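Local coordinates for protein putative sporulation-specific glycosylase YdhD (PDB 3CZ8) that probably hydrolyses glycosidic bonds during sporulation, this chain being the family 18 glycosyl hydrolase part of a longer protein that also carries LysM domains, at residues M292-V295 with R296-R299. The protein carries 1 engineered substitution. Numbering follows the deposited sequence.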
loop_
_atom_site.group_PDB
_atom_site.type_symbol
_atom_site.label_atom_id
_atom_site.label_comp_id
_atom_site.label_asym_id
_atom_site.label_seq_id
_atom_site.Cartn_x
_atom_site.Cartn_y
_atom_site.Cartn_z
ATOM N N MET A 292 9.815 18.532 -0.859
ATOM C CA MET A 292 11.223 18.423 -0.463
ATOM C C MET A 292 11.945 19.770 -0.623
ATOM O O MET A 292 12.836 20.096 0.157
ATOM C CB MET A 292 11.940 17.297 -1.226
ATOM C CG MET A 292 13.408 17.065 -0.819
ATOM S SD MET A 292 13.729 16.921 0.961
ATOM C CE MET A 292 13.945 15.167 1.160
ATOM N N GLN A 293 11.522 20.550 -1.615
ATOM C CA GLN A 293 12.047 21.889 -1.860
ATOM C C GLN A 293 11.753 22.870 -0.722
ATOM O O GLN A 293 12.643 23.610 -0.314
ATOM C CB GLN A 293 11.514 22.440 -3.183
ATOM C CG GLN A 293 12.290 21.985 -4.410
ATOM C CD GLN A 293 11.656 22.462 -5.708
ATOM O OE1 GLN A 293 11.226 23.615 -5.819
ATOM N NE2 GLN A 293 11.590 21.573 -6.697
ATOM N N ILE A 294 10.521 22.860 -0.206
ATOM C CA ILE A 294 10.146 23.738 0.913
ATOM C C ILE A 294 10.731 23.266 2.250
ATOM O O ILE A 294 10.899 24.057 3.182
ATOM C CB ILE A 294 8.609 23.982 0.994
ATOM C CG1 ILE A 294 8.320 25.311 1.700
ATOM C CG2 ILE A 294 7.874 22.805 1.644
ATOM C CD1 ILE A 294 6.917 25.827 1.534
ATOM N N VAL A 295 11.054 21.977 2.328
ATOM C CA VAL A 295 11.765 21.419 3.468
ATOM C C VAL A 295 13.202 21.945 3.459
ATOM O O VAL A 295 13.727 22.351 4.503
ATOM C CB VAL A 295 11.686 19.865 3.477
ATOM C CG1 VAL A 295 12.845 19.223 4.249
ATOM C CG2 VAL A 295 10.344 19.416 4.056
ATOM N N ARG A 296 13.800 21.982 2.268
ATOM C CA ARG A 296 15.161 22.480 2.082
ATOM C C ARG A 296 15.252 23.996 2.246
ATOM O O ARG A 296 16.219 24.495 2.818
ATOM C CB ARG A 296 15.707 22.056 0.716
ATOM C CG ARG A 296 16.053 20.579 0.623
ATOM C CD ARG A 296 16.428 20.182 -0.796
ATOM N NE ARG A 296 17.828 20.471 -1.093
ATOM C CZ ARG A 296 18.420 20.224 -2.258
ATOM N NH1 ARG A 296 17.739 19.683 -3.261
ATOM N NH2 ARG A 296 19.702 20.524 -2.421
ATOM N N GLU A 297 14.239 24.706 1.743
ATOM C CA GLU A 297 14.110 26.161 1.876
ATOM C C GLU A 297 14.108 26.621 3.343
ATOM O O GLU A 297 14.725 27.629 3.683
ATOM C CB GLU A 297 12.833 26.646 1.172
ATOM C CG GLU A 297 12.636 28.169 1.154
ATOM C CD GLU A 297 11.228 28.608 0.743
ATOM O OE1 GLU A 297 10.826 29.729 1.126
ATOM O OE2 GLU A 297 10.525 27.852 0.038
ATOM N N TYR A 298 13.425 25.873 4.204
ATOM C CA TYR A 298 13.289 26.250 5.603
ATOM C C TYR A 298 14.248 25.515 6.531
ATOM O O TYR A 298 14.084 25.579 7.757
ATOM C CB TYR A 298 11.849 26.042 6.066
ATOM C CG TYR A 298 10.902 27.120 5.616
ATOM C CD1 TYR A 298 10.160 26.986 4.446
ATOM C CD2 TYR A 298 10.738 28.278 6.368
ATOM C CE1 TYR A 298 9.277 27.983 4.039
ATOM C CE2 TYR A 298 9.858 29.275 5.973
ATOM C CZ TYR A 298 9.132 29.124 4.812
ATOM O OH TYR A 298 8.264 30.122 4.433
ATOM N N ARG A 299 15.237 24.835 5.933
ATOM C CA ARG A 299 16.251 24.063 6.663
ATOM C C ARG A 299 15.651 23.060 7.656
ATOM O O ARG A 299 16.169 22.866 8.764
ATOM C CB ARG A 299 17.262 24.993 7.353
ATOM C CG ARG A 299 18.430 25.420 6.480
ATOM C CD ARG A 299 19.381 26.327 7.254
ATOM N NE ARG A 299 20.774 25.913 7.092
ATOM C CZ ARG A 299 21.399 25.054 7.893
ATOM N NH1 ARG A 299 22.665 24.734 7.662
ATOM N NH2 ARG A 299 20.764 24.510 8.929
#
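With CG1 of Ile294 trans to the backbone N (chi1 -155°) and CG of Tyr298 opposite its own carbonyl carbon (chi1 -78°), the two side chains run side by side in the same direction, one helical turn apart. CG1 of Ile294 lies 3.7 Å from CE1 of Tyr298, while the carbonyl O of Ile294 sits at the ring edge, in its plane, 3.3 Å from CD1 of Tyr298. That same O accepts a hydrogen bond from Tyr298 N, 3.3 Å away and above the carbonyl plane, a longer bond than the 2.8 Å from Glu297 N to Gln293 O one residue earlier. Both side chains pack on helix 198-208, where the Tyr298 hydroxyl makes a weak hydrogen bond to Glu206 and Glu297 forms a salt bridge with Arg202. Were Tyr298 an alanine, CG1 of Ile294 would probably lose its aromatic neighbour and Glu206 its weak hydrogen-bond partner here. Farther round the helix, the aliphatic part of Arg296 passes Met292 O, with CG of Arg296 3.3 Å from Met292 O, before its guanidinium reaches Asp20. Arg299, at positive phi, is the C-prime residue of the Schellman motif that ends helix 285-297, which leads into strand 302-310 of the TIM barrel.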